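Local atomic coordinates of IPT/TIG domain-containing protein BACOVA_02650 (Bacteroides ovatus, PDB entry 5E7H), a protein that binds polysaccharide at the bacterial cell surface and probably captures xyloglucan before its import into the periplasm for degradation. Residues A[166-171]-A[248-253]; A[180-185]-A[224-229]. All coordinates share one frame; numbering follows the deposited sequence.

Both interactions lie in the xyloglucan-binding domain; the chain also holds an IPT/TIG domain. Their centres are about 27 Å apart, their nearest atoms about 10 Å, so they do not touch. Along the chain interaction 2 is nested inside interaction 1: the order is 166-171, 180-185, 224-229, 248-253. Interaction 1 pairs strand 160-168 with strand 246-259 in one antiparallel sheet. Interaction 2 starts at the end of strand 176-181, in a second antiparallel sheet, and meets the short helix 223-227. The first contact is therefore part of the sheet framework, while the second joins a turn to a helix. Each includes a residue that binds a sodium ion.

Interaction 1: A[166-171]-A[248-253]; sequences CFVKEV and IEVYFD. With NA (sodium ion), chain I; FMT (formic acid), chain C; FMT (formic acid), chain D.
Phe167 and Tyr251 form a hydrogen-bonded pair on two adjacent antiparallel strands, joined by two backbone bonds. Phe167 N reaches Tyr251 O at 2.9 Å, and Tyr251 N reaches Phe167 O at 2.8 Å. Their side chains run side by side on one face of the sheet. Phe167 CD1 meets the edge of the Tyr251 ring, 3.9 Å from CD2. Cys166, Val168, Val250 and Phe252 occupy the other face. Cys166 SG lies 3.6 Å from Val250 CG1. It also makes an oblique sulfur-aromatic contact with the Phe252 ring, 4.5 Å from the centroid.

Past the strand end, Lys169 N donates to Glu249 O at 3.0 Å. Lys169 CG stands opposite the backbone N (chi1 -178°), and CB and CG pass beside Glu249 OE1; bends at chi2 and chi4 follow. The salt bridge from Lys169 NZ to Glu249 OE1 is long, 3.9 Å. Water 1 closes this gap, accepting from NZ and donating to OE1. With an alanine here, water 1 would probably lose its donor and Glu249 a nearby positive charge.

Tyr251 OH positions the same carboxylate, donating to the anti lone pair of Glu249 OE2 at 2.6 Å. Further out, Trp207 packs edge-to-face with Phe167, and Phe177 does so with Phe252. At the far end both carboxylate oxygens of Asp253 bind a sodium ion, a site completed by water 3 and the backbone oxygens of Asn92, Asn119 and Thr121. The paired strands form a regular antiparallel ladder in a sheet of the xyloglucan-binding domain.

Interaction 2: A[180-185]-A[224-229]; sequences AMCENF and QDFLNR. With NA (sodium ion), chain J; FMT (formic acid), chain B.
Cys182 lays its sulfur against the Phe226 ring, with SG 3.5 Å from CE1. The line from Cys182 SG to the ring centroid runs 47° off the normal. Cys182 SG stands anti to the carbonyl carbon (chi1 -56°), which sends it to the ring. Met181 SD reaches the same ring, 4.0 Å from CZ, in an oblique Met-aromatic contact. Trp145 packs edge-to-face with Phe226.

Met181 to Asn184 form a type I' beta turn at the end of strand 176-181, closed by Asn184 N donating to Met181 O at 3.0 Å. This turn of the xyloglucan-binding domain packs against helix 223-227 and the next residues. Leu227 O and Asn230 OD1 bind a sodium ion.

Arg229 extends back over the turn. Asn184 ND2 sits over one face of its guanidinium, 3.1 Å above the plane and offset toward the rim, with the amide turned only 19° from it. Asn184 ND2 and Arg229 NH2, 3.4 Å apart, are both donors and merely pack. Water 4 donates to Cys182 O at 2.6 Å and accepts from Arg229 NE. Asp220 forms a salt bridge with Arg229 NH1. NH1 and NH2 also donate weak hydrogen bonds to a formic acid molecule.

Interaction 1: A[166-171]-A[248-253]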
ATOM      1  N   CYS A 166       3.275  -2.151   2.955  1.00 11.90           N
ATOM      2  CA  CYS A 166       3.763  -3.312   3.695  1.00 13.06           C
ATOM      3  C   CYS A 166       5.272  -3.215   3.880  1.00 14.89           C
ATOM      4  O   CYS A 166       5.987  -2.797   2.965  1.00 14.12           O
ATOM      5  CB  CYS A 166       3.398  -4.567   2.953  1.00 13.61           C
ATOM      6  SG  CYS A 166       3.785  -6.107   3.820  1.00 15.83           S
ATOM      7  N   PHE A 167       5.751  -3.580   5.065  1.00 13.09           N
ATOM      8  CA  PHE A 167       7.177  -3.675   5.343  1.00 13.68           C
ATOM      9  C   PHE A 167       7.479  -5.087   5.798  1.00 13.96           C
ATOM     10  O   PHE A 167       6.908  -5.544   6.778  1.00 14.79           O
ATOM     11  CB  PHE A 167       7.587  -2.660   6.421  1.00 13.33           C
ATOM     12  CG  PHE A 167       9.061  -2.703   6.794  1.00 13.37           C
ATOM     13  CD1 PHE A 167       9.585  -3.759   7.537  1.00 15.69           C
ATOM     14  CD2 PHE A 167       9.901  -1.656   6.452  1.00 15.81           C
ATOM     15  CE1 PHE A 167      10.947  -3.789   7.884  1.00 17.58           C
ATOM     16  CE2 PHE A 167      11.258  -1.679   6.820  1.00 17.49           C
ATOM     17  CZ  PHE A 167      11.759  -2.747   7.534  1.00 16.71           C
ATOM     18  N   VAL A 168       8.365  -5.764   5.074  1.00 12.89           N
ATOM     19  CA  VAL A 168       8.816  -7.107   5.441  1.00 13.79           C
ATOM     20  C   VAL A 168      10.291  -7.031   5.852  1.00 15.44           C
ATOM     21  O   VAL A 168      11.139  -6.582   5.065  1.00 16.00           O
ATOM     22  CB  VAL A 168       8.649  -8.094   4.275  1.00 14.45           C
ATOM     23  CG1 VAL A 168       9.264  -9.473   4.628  1.00 16.40           C
ATOM     24  CG2 VAL A 168       7.173  -8.208   3.865  1.00 15.57           C
ATOM     25  N   LYS A 169      10.624  -7.446   7.074  1.00 14.95           N
ATOM     26  CA  LYS A 169      12.009  -7.361   7.543  1.00 16.49           C
ATOM     27  C   LYS A 169      12.937  -8.281   6.756  1.00 16.72           C
ATOM     28  O   LYS A 169      14.043  -7.859   6.339  1.00 19.26           O
ATOM     29  CB  LYS A 169      12.099  -7.694   9.037  1.00 17.62           C
ATOM     30  CG  LYS A 169      13.508  -7.579   9.641  1.00 20.24           C
ATOM     31  CD  LYS A 169      13.898  -6.130   9.795  1.00 19.56           C
ATOM     32  CE  LYS A 169      15.316  -5.980  10.333  1.00 31.83           C
ATOM     33  NZ  LYS A 169      15.399  -6.413  11.746  1.00 44.80           N
ATOM     34  N   GLU A 170      12.530  -9.547   6.611  1.00 17.76           N
ATOM     35  CA  GLU A 170      13.328 -10.584   5.942  1.00 19.66           C
ATOM     36  C   GLU A 170      12.388 -11.529   5.244  1.00 20.81           C
ATOM     37  O   GLU A 170      11.268 -11.750   5.715  1.00 19.91           O
ATOM     38  CB  GLU A 170      14.183 -11.398   6.933  1.00 24.23           C
ATOM     39  CG  GLU A 170      14.928 -10.628   8.007  1.00 45.51           C
ATOM     40  CD  GLU A 170      16.282 -10.111   7.552  1.00 59.96           C
ATOM     41  OE1 GLU A 170      16.592 -10.207   6.344  1.00 63.71           O
ATOM     42  OE2 GLU A 170      17.040  -9.612   8.415  1.00 60.49           O
ATOM     43  N   VAL A 171      12.835 -12.126   4.143  1.00 22.30           N
ATOM     44  CA  VAL A 171      12.004 -13.110   3.485  1.00 22.65           C
ATOM     45  C   VAL A 171      11.845 -14.316   4.402  1.00 21.69           C
ATOM     46  O   VAL A 171      12.703 -14.598   5.260  1.00 24.38           O
ATOM     47  CB  VAL A 171      12.578 -13.552   2.126  1.00 28.11           C
ATOM     48  CG1 VAL A 171      12.548 -12.371   1.140  1.00 31.81           C
ATOM     49  CG2 VAL A 171      13.958 -14.101   2.288  1.00 38.68           C
ATOM     50  N   ILE A 248       8.862 -14.109  11.653  1.00 18.09           N
ATOM     51  CA  ILE A 248       8.635 -13.082  10.646  1.00 16.80           C
ATOM     52  C   ILE A 248       8.430 -11.742  11.334  1.00 17.66           C
ATOM     53  O   ILE A 248       8.204 -11.679  12.538  1.00 17.58           O
ATOM     54  CB  ILE A 248       7.432 -13.418   9.730  1.00 20.00           C
ATOM     55  CG1 ILE A 248       6.079 -13.200  10.445  1.00 18.81           C
ATOM     56  CG2 ILE A 248       7.554 -14.866   9.204  1.00 23.42           C
ATOM     57  CD1 ILE A 248       4.841 -13.408   9.564  1.00 21.44           C
ATOM     58  N   GLU A 249       8.539 -10.665  10.562  1.00 16.69           N
ATOM     59  CA  GLU A 249       8.298  -9.320  11.072  1.00 14.38           C
ATOM     60  C   GLU A 249       7.734  -8.511   9.922  1.00 14.25           C
ATOM     61  O   GLU A 249       8.477  -8.117   9.011  1.00 15.96           O
ATOM     62  CB  GLU A 249       9.577  -8.707  11.643  1.00 17.30           C
ATOM     63  CG  GLU A 249       9.360  -7.353  12.253  1.00 16.68           C
ATOM     64  CD  GLU A 249      10.620  -6.726  12.818  1.00 20.26           C
ATOM     65  OE1 GLU A 249      11.718  -7.340  12.741  1.00 21.96           O
ATOM     66  OE2 GLU A 249      10.495  -5.612  13.353  1.00 19.37           O
ATOM     67  N   VAL A 250       6.417  -8.311   9.942  1.00 13.78           N
ATOM     68  CA  VAL A 250       5.701  -7.701   8.818  1.00 14.27           C
ATOM     69  C   VAL A 250       4.800  -6.605   9.348  1.00 14.76           C
ATOM     70  O   VAL A 250       4.087  -6.808  10.337  1.00 15.62           O
ATOM     71  CB  VAL A 250       4.869  -8.737   8.048  1.00 12.37           C
ATOM     72  CG1 VAL A 250       4.184  -8.110   6.835  1.00 14.12           C
ATOM     73  CG2 VAL A 250       5.757  -9.909   7.620  1.00 15.83           C
ATOM     74  N   TYR A 251       4.833  -5.439   8.704  1.00 12.37           N
ATOM     75  CA  TYR A 251       3.976  -4.312   9.092  1.00 12.82           C
ATOM     76  C   TYR A 251       3.090  -3.916   7.929  1.00 13.01           C
ATOM     77  O   TYR A 251       3.486  -4.068   6.772  1.00 12.34           O
ATOM     78  CB  TYR A 251       4.809  -3.088   9.547  1.00 13.13           C
ATOM     79  CG  TYR A 251       5.730  -3.434  10.702  1.00 12.41           C
ATOM     80  CD1 TYR A 251       5.264  -3.442  12.007  1.00 12.56           C
ATOM     81  CD2 TYR A 251       7.033  -3.847  10.471  1.00 12.44           C
ATOM     82  CE1 TYR A 251       6.080  -3.818  13.053  1.00 14.93           C
ATOM     83  CE2 TYR A 251       7.860  -4.218  11.513  1.00 12.42           C
ATOM     84  CZ  TYR A 251       7.371  -4.211  12.805  1.00 14.01           C
ATOM     85  OH  TYR A 251       8.154  -4.592  13.875  1.00 15.47           O
ATOM     86  N   PHE A 252       1.898  -3.420   8.260  1.00 11.79           N
ATOM     87  CA  PHE A 252       0.896  -2.981   7.275  1.00 11.19           C
ATOM     88  C   PHE A 252       0.333  -1.615   7.627  1.00 13.05           C
ATOM     89  O   PHE A 252       0.148  -1.300   8.799  1.00 13.07           O
ATOM     90  CB  PHE A 252      -0.304  -3.944   7.210  1.00 11.60           C
ATOM     91  CG  PHE A 252       0.023  -5.384   6.909  1.00 12.90           C
ATOM     92  CD1 PHE A 252       0.441  -6.255   7.905  1.00 14.37           C
ATOM     93  CD2 PHE A 252      -0.142  -5.879   5.634  1.00 14.45           C
ATOM     94  CE1 PHE A 252       0.719  -7.583   7.603  1.00 15.70           C
ATOM     95  CE2 PHE A 252       0.125  -7.208   5.349  1.00 16.92           C
ATOM     96  CZ  PHE A 252       0.547  -8.050   6.346  1.00 14.56           C
ATOM     97  N   ASP A 253       0.007  -0.809   6.616  1.00 12.11           N
ATOM     98  CA  ASP A 253      -0.710   0.447   6.876  1.00 11.50           C
ATOM     99  C   ASP A 253      -1.477   0.901   5.642  1.00 10.38           C
ATOM    100  O   ASP A 253      -1.225   0.453   4.521  1.00 11.62           O
ATOM    101  CB  ASP A 253       0.270   1.539   7.313  1.00 12.07           C
ATOM    102  CG  ASP A 253      -0.353   2.617   8.166  1.00 15.43           C
ATOM    103  OD1 ASP A 253      -1.562   2.624   8.446  1.00 14.58           O
ATOM    104  OD2 ASP A 253       0.416   3.514   8.590  1.00 18.65           O
TER
HETATM  105 NA    NA I 508      -1.226   4.748   9.985  1.00 24.60          NA
HETATM  106  C   FMT C 502      15.792  -3.592  14.099  1.00 34.35           C
HETATM  107  O1  FMT C 502      16.826  -3.225  13.487  1.00 49.80           O
HETATM  108  O2  FMT C 502      14.698  -3.629  13.480  1.00 24.14           O
HETATM  109  C   FMT D 503      19.362  -6.041  12.295  1.00 44.55           C
HETATM  110  O1  FMT D 503      18.428  -5.363  12.800  1.00 52.10           O
HETATM  111  O2  FMT D 503      19.285  -7.300  12.280  1.00 48.27           O
HETATM  112  O   HOH W   1      13.810  -6.187  13.804  1.00 27.95           O
HETATM  113  O   HOH W   2      10.353 -11.078   8.285  1.00 20.67           O
HETATM  114  O   HOH W   3      -1.527   6.376   7.954  1.00 27.70           O

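Interaction 2: A[180-185]-A[224-229]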
ATOM      1  N   ALA A 180      -9.597 -10.958   4.318  1.00 13.95           N
ATOM      2  CA  ALA A 180     -11.029 -11.226   4.173  1.00 13.22           C
ATOM      3  C   ALA A 180     -11.792  -9.938   4.436  1.00 14.36           C
ATOM      4  O   ALA A 180     -11.346  -9.098   5.216  1.00 14.86           O
ATOM      5  CB  ALA A 180     -11.476 -12.302   5.123  1.00 16.58           C
ATOM      6  N   MET A 181     -12.943  -9.787   3.787  1.00 14.54           N
ATOM      7  CA  MET A 181     -13.838  -8.666   4.037  1.00 14.70           C
ATOM      8  C   MET A 181     -15.278  -9.149   4.229  1.00 15.62           C
ATOM      9  O   MET A 181     -15.711 -10.135   3.622  1.00 15.74           O
ATOM     10  CB  MET A 181     -13.785  -7.671   2.885  1.00 13.86           C
ATOM     11  CG  MET A 181     -12.487  -6.915   2.769  1.00 15.18           C
ATOM     12  SD  MET A 181     -12.523  -5.892   1.295  1.00 15.47           S
ATOM     13  CE  MET A 181     -10.920  -5.132   1.434  1.00 18.03           C
ATOM     14  N   CYS A 182     -16.011  -8.428   5.067  1.00 16.07           N
ATOM     15  CA  CYS A 182     -17.454  -8.639   5.289  1.00 16.00           C
ATOM     16  C   CYS A 182     -17.810 -10.042   5.770  1.00 18.22           C
ATOM     17  O   CYS A 182     -18.920 -10.537   5.535  1.00 22.08           O
ATOM     18  CB  CYS A 182     -18.246  -8.347   4.025  1.00 16.19           C
ATOM     19  SG  CYS A 182     -17.966  -6.700   3.357  1.00 19.04           S
ATOM     20  N   GLU A 183     -16.863 -10.671   6.449  1.00 18.09           N
ATOM     21  CA  GLU A 183     -16.993 -12.038   6.941  1.00 20.67           C
ATOM     22  C   GLU A 183     -17.349 -13.019   5.826  1.00 25.01           C
ATOM     23  O   GLU A 183     -17.900 -14.090   6.085  1.00 24.34           O
ATOM     24  CB  GLU A 183     -18.022 -12.115   8.085  1.00 25.16           C
ATOM     25  CG  GLU A 183     -17.513 -11.420   9.338  1.00 28.92           C
ATOM     26  CD  GLU A 183     -18.281 -11.780  10.588  1.00 52.10           C
ATOM     27  OE1 GLU A 183     -18.966 -12.825  10.599  1.00 58.59           O
ATOM     28  OE2 GLU A 183     -18.191 -11.008  11.566  1.00 54.94           O
ATOM     29  N   ASN A 184     -16.994 -12.682   4.589  1.00 20.28           N
ATOM     30  CA  ASN A 184     -17.202 -13.614   3.485  1.00 19.31           C
ATOM     31  C   ASN A 184     -15.925 -14.394   3.258  1.00 18.88           C
ATOM     32  O   ASN A 184     -15.138 -14.100   2.375  1.00 20.38           O
ATOM     33  CB  ASN A 184     -17.637 -12.899   2.204  1.00 20.56           C
ATOM     34  CG  ASN A 184     -18.014 -13.885   1.113  1.00 22.20           C
ATOM     35  OD1 ASN A 184     -17.961 -15.097   1.329  1.00 24.30           O
ATOM     36  ND2 ASN A 184     -18.428 -13.385  -0.045  1.00 20.88           N
ATOM     37  N   PHE A 185     -15.699 -15.414   4.076  1.00 20.67           N
ATOM     38  CA  PHE A 185     -14.419 -16.104   4.011  1.00 21.16           C
ATOM     39  C   PHE A 185     -14.282 -16.991   2.763  1.00 22.43           C
ATOM     40  O   PHE A 185     -13.160 -17.284   2.325  1.00 22.93           O
ATOM     41  CB  PHE A 185     -14.209 -16.907   5.293  1.00 21.69           C
ATOM     42  CG  PHE A 185     -14.046 -16.030   6.499  1.00 22.86           C
ATOM     43  CD1 PHE A 185     -12.848 -15.395   6.752  1.00 23.78           C
ATOM     44  CD2 PHE A 185     -15.119 -15.807   7.348  1.00 28.59           C
ATOM     45  CE1 PHE A 185     -12.710 -14.566   7.863  1.00 24.56           C
ATOM     46  CE2 PHE A 185     -14.989 -14.976   8.443  1.00 25.46           C
ATOM     47  CZ  PHE A 185     -13.794 -14.357   8.698  1.00 23.11           C
ATOM     48  N   GLN A 224     -21.696  -1.258  -4.952  1.00 14.61           N
ATOM     49  CA  GLN A 224     -22.924  -1.158  -4.150  1.00 16.44           C
ATOM     50  C   GLN A 224     -23.335  -2.513  -3.581  1.00 16.76           C
ATOM     51  O   GLN A 224     -23.828  -2.608  -2.449  1.00 15.62           O
ATOM     52  CB  GLN A 224     -24.074  -0.582  -4.968  1.00 16.66           C
ATOM     53  CG  GLN A 224     -25.342  -0.306  -4.125  1.00 16.70           C
ATOM     54  CD  GLN A 224     -25.072   0.710  -3.036  1.00 16.54           C
ATOM     55  OE1 GLN A 224     -25.217   1.911  -3.241  1.00 19.60           O
ATOM     56  NE2 GLN A 224     -24.696   0.227  -1.855  1.00 16.82           N
ATOM     57  N   ASP A 225     -23.173  -3.575  -4.360  1.00 16.79           N
ATOM     58  CA  ASP A 225     -23.526  -4.906  -3.858  1.00 17.50           C
ATOM     59  C   ASP A 225     -22.655  -5.293  -2.652  1.00 16.34           C
ATOM     60  O   ASP A 225     -23.125  -5.884  -1.661  1.00 17.95           O
ATOM     61  CB  ASP A 225     -23.369  -5.950  -4.964  1.00 17.09           C
ATOM     62  CG  ASP A 225     -24.326  -5.734  -6.115  1.00 23.81           C
ATOM     63  OD1 ASP A 225     -25.501  -5.358  -5.894  1.00 23.46           O
ATOM     64  OD2 ASP A 225     -23.882  -5.941  -7.262  1.00 29.27           O
ATOM     65  N   PHE A 226     -21.366  -4.974  -2.736  1.00 14.48           N
ATOM     66  CA  PHE A 226     -20.416  -5.183  -1.662  1.00 14.96           C
ATOM     67  C   PHE A 226     -20.836  -4.393  -0.424  1.00 16.20           C
ATOM     68  O   PHE A 226     -20.891  -4.939   0.690  1.00 15.48           O
ATOM     69  CB  PHE A 226     -19.019  -4.787  -2.171  1.00 14.30           C
ATOM     70  CG  PHE A 226     -17.982  -4.545  -1.098  1.00 12.64           C
ATOM     71  CD1 PHE A 226     -17.405  -5.598  -0.412  1.00 15.95           C
ATOM     72  CD2 PHE A 226     -17.564  -3.251  -0.816  1.00 14.61           C
ATOM     73  CE1 PHE A 226     -16.415  -5.350   0.568  1.00 16.14           C
ATOM     74  CE2 PHE A 226     -16.590  -3.008   0.135  1.00 15.38           C
ATOM     75  CZ  PHE A 226     -16.023  -4.058   0.825  1.00 15.92           C
ATOM     76  N   LEU A 227     -21.168  -3.119  -0.608  1.00 13.82           N
ATOM     77  CA  LEU A 227     -21.577  -2.288   0.527  1.00 14.25           C
ATOM     78  C   LEU A 227     -22.846  -2.852   1.171  1.00 14.85           C
ATOM     79  O   LEU A 227     -23.004  -2.778   2.393  1.00 15.27           O
ATOM     80  CB  LEU A 227     -21.795  -0.844   0.104  1.00 14.72           C
ATOM     81  CG  LEU A 227     -20.536  -0.068  -0.324  1.00 14.23           C
ATOM     82  CD1 LEU A 227     -20.955   1.334  -0.774  1.00 15.11           C
ATOM     83  CD2 LEU A 227     -19.478   0.002   0.753  1.00 15.99           C
ATOM     84  N   ASN A 228     -23.731  -3.416   0.358  1.00 15.38           N
ATOM     85  CA  ASN A 228     -24.988  -3.937   0.874  1.00 16.29           C
ATOM     86  C   ASN A 228     -24.858  -5.267   1.632  1.00 16.41           C
ATOM     87  O   ASN A 228     -25.863  -5.782   2.093  1.00 17.83           O
ATOM     88  CB  ASN A 228     -26.006  -4.054  -0.274  1.00 16.95           C
ATOM     89  CG  ASN A 228     -26.595  -2.714  -0.642  1.00 17.30           C
ATOM     90  OD1 ASN A 228     -26.442  -1.750   0.092  1.00 18.75           O
ATOM     91  ND2 ASN A 228     -27.259  -2.636  -1.784  1.00 17.79           N
ATOM     92  N   ARG A 229     -23.636  -5.775   1.785  1.00 16.43           N
ATOM     93  CA  ARG A 229     -23.401  -6.880   2.720  1.00 17.40           C
ATOM     94  C   ARG A 229     -23.547  -6.381   4.149  1.00 19.93           C
ATOM     95  O   ARG A 229     -23.715  -7.187   5.070  1.00 20.46           O
ATOM     96  CB  ARG A 229     -22.036  -7.513   2.484  1.00 19.42           C
ATOM     97  CG  ARG A 229     -21.978  -8.194   1.125  1.00 26.39           C
ATOM     98  CD  ARG A 229     -20.778  -9.097   0.928  1.00 29.50           C
ATOM     99  NE  ARG A 229     -21.007 -10.443   1.418  1.00 58.41           N
ATOM    100  CZ  ARG A 229     -21.251 -11.519   0.672  1.00 33.28           C
ATOM    101  NH1 ARG A 229     -21.303 -11.485  -0.662  1.00 28.21           N
ATOM    102  NH2 ARG A 229     -21.422 -12.657   1.287  1.00 36.98           N
TER
HETATM  103 NA    NA J 509     -23.807  -1.053   4.592  0.50 57.09          NA
HETATM  104  C   FMT B 501     -23.214 -14.856  -0.169  1.00 57.10           C
HETATM  105  O1  FMT B 501     -22.323 -14.715  -1.051  1.00 61.67           O
HETATM  106  O2  FMT B 501     -22.892 -14.777   1.050  1.00 58.54           O
HETATM  107  O   HOH W   4     -21.032 -11.025   4.187  1.00 28.30           O